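Local coordinates for acetoin utilization protein (PDB 2Q04) that probably transfers an acetyl group as a GNAT-family acetyltransferase with a likely role in acetoin utilization, at residues A[52-64]-A[72-84]. Numbering follows the deposited sequence.
Sequences LVEIAALEEGRII and IIGYVTFLYPDPY
E60 and Y80 meet through a kinked side chain: chi1 of 83° sets CG of E60 between its own backbone N and carbonyl carbon, and the bend at chi2 turns the carboxylate along the Y80 ring, the two planes 20° apart. E60 CG sits over one face of that ring, 3.7 Å from its centroid, a CH-pi contact. This closes the open end of an antiparallel beta hairpin, strands 62-68 and 71-79 of the GNAT-type sheet, with helix 45-56 packed on one face. R62 and F78 form a hydrogen-bonded pair, R62 N to F78 O and F78 N to R62 O, both 2.9 Å; I64 and V76 form the next. Between them the non-hydrogen-bonded pair I63 and T77 lies under the helix, I63 CD1 3.5 Å from T77 CG2. L52 comes down from the helix across T77 and places CD2 over the Y75 ring, 4.0 Å from the centroid, while I55 CD1 reaches T77 CB and I55 CG1 meets L79 CD1. T77 OG1 is hydrogen-bonded to A100 N of strand 95-103. On the other face I64, V76 and F78 pack on S120 of helix 112-121, while R62 extends to a salt bridge between NH1 and D123 OD2. Beyond the last strand pair, the Y80 N-H points almost straight at E60 OE2 (3.0 Å, 172°), meeting the oxygen on its anti side and somewhat out of the carboxylate plane.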
ATOM      1  N   LEU A  52      11.895   4.006   2.012  1.00 57.73           N
ATOM      2  CA  LEU A  52      10.804   4.374   2.931  1.00 57.31           C
ATOM      3  C   LEU A  52      11.024   5.774   3.471  1.00 56.61           C
ATOM      4  O   LEU A  52      10.084   6.569   3.565  1.00 56.98           O
ATOM      5  CB  LEU A  52      10.717   3.376   4.099  1.00 57.41           C
ATOM      6  CG  LEU A  52      10.440   1.907   3.733  1.00 59.69           C
ATOM      7  CD1 LEU A  52      10.466   1.033   4.991  1.00 60.96           C
ATOM      8  CD2 LEU A  52       9.108   1.751   2.987  1.00 59.91           C
ATOM      9  N   VAL A  53      12.269   6.070   3.831  1.00 55.63           N
ATOM     10  CA  VAL A  53      12.630   7.382   4.329  1.00 55.52           C
ATOM     11  C   VAL A  53      12.314   8.452   3.282  1.00 56.06           C
ATOM     12  O   VAL A  53      11.728   9.488   3.600  1.00 56.24           O
ATOM     13  CB  VAL A  53      14.140   7.449   4.692  1.00 55.04           C
ATOM     14  CG1 VAL A  53      14.563   8.877   4.961  1.00 55.93           C
ATOM     15  CG2 VAL A  53      14.443   6.560   5.908  1.00 53.13           C
ATOM     16  N   GLU A  54      12.684   8.180   2.031  1.00 56.19           N
ATOM     17  CA  GLU A  54      12.453   9.115   0.934  1.00 55.94           C
ATOM     18  C   GLU A  54      10.987   9.365   0.709  1.00 55.36           C
ATOM     19  O   GLU A  54      10.581  10.486   0.476  1.00 55.93           O
ATOM     20  CB  GLU A  54      13.080   8.596  -0.343  1.00 56.52           C
ATOM     21  CG  GLU A  54      14.573   8.830  -0.427  1.00 59.45           C
ATOM     22  CD  GLU A  54      15.185   8.225  -1.659  1.00 59.33           C
ATOM     23  OE1 GLU A  54      14.473   7.488  -2.382  1.00 60.22           O
ATOM     24  OE2 GLU A  54      16.385   8.483  -1.909  1.00 62.11           O
ATOM     25  N   ILE A  55      10.196   8.309   0.740  1.00 54.79           N
ATOM     26  CA  ILE A  55       8.762   8.440   0.585  1.00 55.20           C
ATOM     27  C   ILE A  55       8.181   9.327   1.694  1.00 55.66           C
ATOM     28  O   ILE A  55       7.396  10.233   1.421  1.00 55.52           O
ATOM     29  CB  ILE A  55       8.063   7.061   0.609  1.00 55.51           C
ATOM     30  CG1 ILE A  55       8.362   6.291  -0.690  1.00 54.89           C
ATOM     31  CG2 ILE A  55       6.555   7.228   0.785  1.00 56.22           C
ATOM     32  CD1 ILE A  55       7.916   4.815  -0.659  1.00 55.07           C
ATOM     33  N   ALA A  56       8.603   9.077   2.940  1.00 55.90           N
ATOM     34  CA  ALA A  56       8.131   9.854   4.092  1.00 55.22           C
ATOM     35  C   ALA A  56       8.425  11.337   3.924  1.00 54.72           C
ATOM     36  O   ALA A  56       7.694  12.179   4.439  1.00 54.58           O
ATOM     37  CB  ALA A  56       8.764   9.346   5.347  1.00 55.62           C
ATOM     38  N   ALA A  57       9.501  11.650   3.200  1.00 54.80           N
ATOM     39  CA  ALA A  57       9.919  13.037   2.978  1.00 55.20           C
ATOM     40  C   ALA A  57       9.062  13.763   1.926  1.00 55.59           C
ATOM     41  O   ALA A  57       9.161  14.975   1.778  1.00 56.21           O
ATOM     42  CB  ALA A  57      11.387  13.082   2.570  1.00 55.15           C
ATOM     43  N   LEU A  58       8.254  13.019   1.179  1.00 55.97           N
ATOM     44  CA  LEU A  58       7.407  13.624   0.149  1.00 56.28           C
ATOM     45  C   LEU A  58       6.238  14.381   0.767  1.00 56.56           C
ATOM     46  O   LEU A  58       5.724  13.999   1.832  1.00 56.18           O
ATOM     47  CB  LEU A  58       6.875  12.559  -0.804  1.00 56.65           C
ATOM     48  CG  LEU A  58       7.910  11.843  -1.666  1.00 56.42           C
ATOM     49  CD1 LEU A  58       7.266  10.642  -2.367  1.00 55.48           C
ATOM     50  CD2 LEU A  58       8.540  12.807  -2.686  1.00 55.34           C
ATOM     51  N   GLU A  59       5.783  15.416   0.061  1.00 56.71           N
ATOM     52  CA  GLU A  59       4.667  16.235   0.509  1.00 56.79           C
ATOM     53  C   GLU A  59       3.444  15.369   0.831  1.00 56.36           C
ATOM     54  O   GLU A  59       2.841  15.509   1.888  1.00 56.36           O
ATOM     55  CB  GLU A  59       4.308  17.267  -0.569  1.00 57.20           C
ATOM     56  CG  GLU A  59       3.432  18.415  -0.067  1.00 59.45           C
ATOM     57  N   GLU A  60       3.114  14.451  -0.074  1.00 56.01           N
ATOM     58  CA  GLU A  60       1.945  13.581   0.101  1.00 55.85           C
ATOM     59  C   GLU A  60       2.303  12.220   0.753  1.00 55.64           C
ATOM     60  O   GLU A  60       1.411  11.464   1.166  1.00 54.24           O
ATOM     61  CB  GLU A  60       1.247  13.347  -1.253  1.00 55.88           C
ATOM     62  CG  GLU A  60       1.863  12.216  -2.132  1.00 56.06           C
ATOM     63  CD  GLU A  60       3.210  12.597  -2.778  1.00 57.04           C
ATOM     64  OE1 GLU A  60       3.648  13.772  -2.648  1.00 55.76           O
ATOM     65  OE2 GLU A  60       3.816  11.717  -3.427  1.00 56.40           O
ATOM     66  N   GLY A  61       3.604  11.934   0.857  1.00 55.95           N
ATOM     67  CA  GLY A  61       4.085  10.615   1.310  1.00 56.00           C
ATOM     68  C   GLY A  61       3.693  10.240   2.737  1.00 56.14           C
ATOM     69  O   GLY A  61       3.743  11.064   3.637  1.00 56.97           O
ATOM     70  N   ARG A  62       3.317   8.970   2.928  1.00 56.09           N
ATOM     71  CA  ARG A  62       2.969   8.439   4.246  1.00 55.57           C
ATOM     72  C   ARG A  62       3.531   7.041   4.421  1.00 56.20           C
ATOM     73  O   ARG A  62       3.274   6.136   3.599  1.00 55.84           O
ATOM     74  CB  ARG A  62       1.456   8.384   4.423  1.00 55.34           C
ATOM     75  CG  ARG A  62       0.792   9.691   4.289  1.00 56.00           C
ATOM     76  CD  ARG A  62      -0.636   9.614   4.667  1.00 55.84           C
ATOM     77  NE  ARG A  62      -1.241  10.940   4.694  1.00 60.55           N
ATOM     78  CZ  ARG A  62      -2.320  11.269   5.408  1.00 60.34           C
ATOM     79  NH1 ARG A  62      -2.914  10.369   6.186  1.00 60.93           N
ATOM     80  NH2 ARG A  62      -2.787  12.513   5.366  1.00 59.17           N
ATOM     81  N   ILE A  63       4.270   6.849   5.508  1.00 56.79           N
ATOM     82  CA  ILE A  63       4.798   5.539   5.863  1.00 56.58           C
ATOM     83  C   ILE A  63       4.256   5.136   7.240  1.00 56.05           C
ATOM     84  O   ILE A  63       4.557   5.764   8.235  1.00 56.45           O
ATOM     85  CB  ILE A  63       6.358   5.546   5.917  1.00 56.80           C
ATOM     86  CG1 ILE A  63       6.961   5.939   4.544  1.00 57.35           C
ATOM     87  CG2 ILE A  63       6.891   4.177   6.379  1.00 58.39           C
ATOM     88  CD1 ILE A  63       6.733   4.914   3.436  1.00 56.77           C
ATOM     89  N   ILE A  64       3.387   4.141   7.257  1.00 56.37           N
ATOM     90  CA  ILE A  64       2.909   3.565   8.495  1.00 56.37           C
ATOM     91  C   ILE A  64       3.688   2.271   8.721  1.00 56.62           C
ATOM     92  O   ILE A  64       3.892   1.487   7.781  1.00 57.00           O
ATOM     93  CB  ILE A  64       1.369   3.275   8.442  1.00 56.35           C
ATOM     94  CG1 ILE A  64       0.569   4.591   8.529  1.00 55.88           C
ATOM     95  CG2 ILE A  64       0.950   2.341   9.589  1.00 56.66           C
ATOM     96  CD1 ILE A  64       0.773   5.532   7.348  1.00 56.86           C
ATOM     97  N   ILE A  72      11.680  -2.274  12.469  1.00 56.86           N
ATOM     98  CA  ILE A  72      10.479  -2.273  11.622  1.00 56.81           C
ATOM     99  C   ILE A  72      10.283  -3.669  11.028  1.00 56.81           C
ATOM    100  O   ILE A  72      11.095  -4.125  10.224  1.00 56.47           O
ATOM    101  CB  ILE A  72      10.601  -1.267  10.454  1.00 56.29           C
ATOM    102  CG1 ILE A  72      10.874   0.139  10.976  1.00 56.84           C
ATOM    103  CG2 ILE A  72       9.333  -1.276   9.629  1.00 56.65           C
ATOM    104  CD1 ILE A  72      11.274   1.126   9.890  1.00 56.83           C
ATOM    105  N   ILE A  73       9.204  -4.337  11.421  1.00 56.61           N
ATOM    106  CA  ILE A  73       8.930  -5.706  10.947  1.00 56.44           C
ATOM    107  C   ILE A  73       7.796  -5.721   9.923  1.00 56.32           C
ATOM    108  O   ILE A  73       7.364  -6.774   9.475  1.00 57.12           O
ATOM    109  CB  ILE A  73       8.618  -6.697  12.151  1.00 56.03           C
ATOM    110  CG1 ILE A  73       7.360  -6.271  12.929  1.00 55.32           C
ATOM    111  CG2 ILE A  73       9.782  -6.751  13.087  1.00 56.30           C
ATOM    112  CD1 ILE A  73       6.057  -6.759  12.326  1.00 55.08           C
ATOM    113  N   GLY A  74       7.355  -4.539   9.530  1.00 56.23           N
ATOM    114  CA  GLY A  74       6.324  -4.404   8.541  1.00 55.41           C
ATOM    115  C   GLY A  74       6.052  -2.944   8.249  1.00 55.54           C
ATOM    116  O   GLY A  74       6.365  -2.075   9.055  1.00 54.59           O
ATOM    117  N   TYR A  75       5.473  -2.673   7.087  1.00 56.46           N
ATOM    118  CA  TYR A  75       5.162  -1.313   6.697  1.00 56.36           C
ATOM    119  C   TYR A  75       4.117  -1.276   5.599  1.00 56.83           C
ATOM    120  O   TYR A  75       3.842  -2.283   4.944  1.00 55.58           O
ATOM    121  CB  TYR A  75       6.419  -0.602   6.210  1.00 56.37           C
ATOM    122  CG  TYR A  75       7.026  -1.226   4.966  1.00 57.79           C
ATOM    123  CD1 TYR A  75       6.536  -0.916   3.696  1.00 57.80           C
ATOM    124  CD2 TYR A  75       8.098  -2.122   5.060  1.00 58.65           C
ATOM    125  CE1 TYR A  75       7.089  -1.487   2.553  1.00 58.89           C
ATOM    126  CE2 TYR A  75       8.657  -2.697   3.924  1.00 57.08           C
ATOM    127  CZ  TYR A  75       8.148  -2.375   2.672  1.00 57.95           C
ATOM    128  OH  TYR A  75       8.692  -2.935   1.543  1.00 58.30           O
ATOM    129  N   VAL A  76       3.544  -0.097   5.398  1.00 57.49           N
ATOM    130  CA  VAL A  76       2.674   0.151   4.283  1.00 57.41           C
ATOM    131  C   VAL A  76       2.914   1.579   3.825  1.00 56.73           C
ATOM    132  O   VAL A  76       3.033   2.490   4.658  1.00 55.35           O
ATOM    133  CB  VAL A  76       1.177  -0.073   4.649  1.00 56.90           C
ATOM    134  CG1 VAL A  76       0.738   0.873   5.756  1.00 59.81           C
ATOM    135  CG2 VAL A  76       0.300   0.096   3.422  1.00 59.33           C
ATOM    136  N   THR A  77       3.035   1.770   2.496  1.00 56.17           N
ATOM    137  CA  THR A  77       3.436   3.075   1.930  1.00 55.69           C
ATOM    138  C   THR A  77       2.328   3.725   1.126  1.00 55.30           C
ATOM    139  O   THR A  77       1.506   3.044   0.522  1.00 53.88           O
ATOM    140  CB  THR A  77       4.657   2.936   1.010  1.00 54.96           C
ATOM    141  OG1 THR A  77       4.264   2.326  -0.228  1.00 57.99           O
ATOM    142  CG2 THR A  77       5.737   2.107   1.669  1.00 55.53           C
ATOM    143  N   PHE A  78       2.319   5.064   1.129  1.00 55.26           N
ATOM    144  CA  PHE A  78       1.381   5.839   0.330  1.00 54.65           C
ATOM    145  C   PHE A  78       2.106   6.972  -0.301  1.00 55.45           C
ATOM    146  O   PHE A  78       2.912   7.635   0.345  1.00 55.99           O
ATOM    147  CB  PHE A  78       0.250   6.388   1.188  1.00 53.54           C
ATOM    148  CG  PHE A  78      -0.556   5.356   1.828  1.00 53.28           C
ATOM    149  CD1 PHE A  78      -1.694   4.864   1.208  1.00 55.27           C
ATOM    150  CD2 PHE A  78      -0.186   4.835   3.065  1.00 54.79           C
ATOM    151  CE1 PHE A  78      -2.456   3.863   1.811  1.00 55.31           C
ATOM    152  CE2 PHE A  78      -0.940   3.847   3.671  1.00 54.97           C
ATOM    153  CZ  PHE A  78      -2.081   3.363   3.046  1.00 54.68           C
ATOM    154  N   LEU A  79       1.830   7.202  -1.576  1.00 56.06           N
ATOM    155  CA  LEU A  79       2.417   8.314  -2.309  1.00 55.91           C
ATOM    156  C   LEU A  79       1.684   8.464  -3.616  1.00 56.23           C
ATOM    157  O   LEU A  79       0.829   7.632  -3.953  1.00 56.19           O
ATOM    158  CB  LEU A  79       3.917   8.070  -2.567  1.00 55.84           C
ATOM    159  CG  LEU A  79       4.300   6.876  -3.463  1.00 55.88           C
ATOM    160  CD1 LEU A  79       5.779   6.948  -3.823  1.00 55.61           C
ATOM    161  CD2 LEU A  79       3.960   5.527  -2.797  1.00 55.58           C
ATOM    162  N   TYR A  80       2.007   9.512  -4.368  1.00 56.39           N
ATOM    163  CA  TYR A  80       1.400   9.699  -5.680  1.00 55.75           C
ATOM    164  C   TYR A  80       1.909   8.647  -6.639  1.00 55.91           C
ATOM    165  O   TYR A  80       3.050   8.208  -6.527  1.00 55.74           O
ATOM    166  CB  TYR A  80       1.683  11.098  -6.231  1.00 55.23           C
ATOM    167  CG  TYR A  80       0.812  12.177  -5.633  1.00 55.20           C
ATOM    168  CD1 TYR A  80      -0.563  11.992  -5.495  1.00 54.32           C
ATOM    169  CD2 TYR A  80       1.344  13.409  -5.284  1.00 54.58           C
ATOM    170  CE1 TYR A  80      -1.360  12.965  -4.967  1.00 54.09           C
ATOM    171  CE2 TYR A  80       0.547  14.406  -4.756  1.00 54.76           C
ATOM    172  CZ  TYR A  80      -0.808  14.182  -4.605  1.00 54.93           C
ATOM    173  OH  TYR A  80      -1.616  15.170  -4.084  1.00 55.64           O
ATOM    174  N   PRO A  81       1.048   8.218  -7.588  1.00 56.96           N
ATOM    175  CA  PRO A  81       1.421   7.191  -8.556  1.00 56.72           C
ATOM    176  C   PRO A  81       2.696   7.522  -9.325  1.00 56.16           C
ATOM    177  O   PRO A  81       3.011   8.685  -9.525  1.00 55.84           O
ATOM    178  CB  PRO A  81       0.215   7.146  -9.501  1.00 56.53           C
ATOM    179  CG  PRO A  81      -0.909   7.660  -8.710  1.00 56.08           C
ATOM    180  CD  PRO A  81      -0.345   8.669  -7.780  1.00 56.87           C
ATOM    181  N   ASP A  82       3.401   6.483  -9.765  1.00 57.34           N
ATOM    182  CA  ASP A  82       4.681   6.644 -10.483  1.00 57.79           C
ATOM    183  C   ASP A  82       4.488   7.397 -11.811  1.00 57.02           C
ATOM    184  O   ASP A  82       3.635   7.032 -12.610  1.00 56.98           O
ATOM    185  CB  ASP A  82       5.310   5.256 -10.752  1.00 57.66           C
ATOM    186  CG  ASP A  82       6.707   5.350 -11.365  1.00 61.15           C
ATOM    187  OD1 ASP A  82       6.813   5.516 -12.600  1.00 63.35           O
ATOM    188  OD2 ASP A  82       7.697   5.197 -10.616  1.00 67.42           O
ATOM    189  N   PRO A  83       5.315   8.440 -12.051  1.00 56.93           N
ATOM    190  CA  PRO A  83       5.257   9.227 -13.300  1.00 57.24           C
ATOM    191  C   PRO A  83       5.396   8.384 -14.577  1.00 57.72           C
ATOM    192  O   PRO A  83       4.991   8.828 -15.649  1.00 57.28           O
ATOM    193  CB  PRO A  83       6.457  10.171 -13.172  1.00 56.90           C
ATOM    194  CG  PRO A  83       6.711  10.275 -11.732  1.00 57.49           C
ATOM    195  CD  PRO A  83       6.337   8.957 -11.130  1.00 57.04           C
ATOM    196  N   TYR A  84       5.999   7.192 -14.454  1.00 58.54           N
ATOM    197  CA  TYR A  84       6.259   6.329 -15.610  1.00 59.21           C
ATOM    198  C   TYR A  84       5.363   5.064 -15.629  1.00 59.83           C
ATOM    199  O   TYR A  84       5.638   4.101 -16.351  1.00 59.49           O
ATOM    200  CB  TYR A  84       7.747   5.958 -15.663  1.00 58.99           C
ATOM    201  CG  TYR A  84       8.638   7.160 -15.883  1.00 58.51           C
ATOM    202  CD1 TYR A  84       8.617   7.845 -17.092  1.00 58.20           C
ATOM    203  CD2 TYR A  84       9.457   7.645 -14.863  1.00 59.34           C
ATOM    204  CE1 TYR A  84       9.418   8.974 -17.304  1.00 60.17           C
ATOM    205  CE2 TYR A  84      10.257   8.775 -15.055  1.00 58.70           C
ATOM    206  CZ  TYR A  84      10.229   9.436 -16.286  1.00 60.89           C
ATOM    207  OH  TYR A  84      11.023  10.561 -16.500  1.00 61.47           O
TER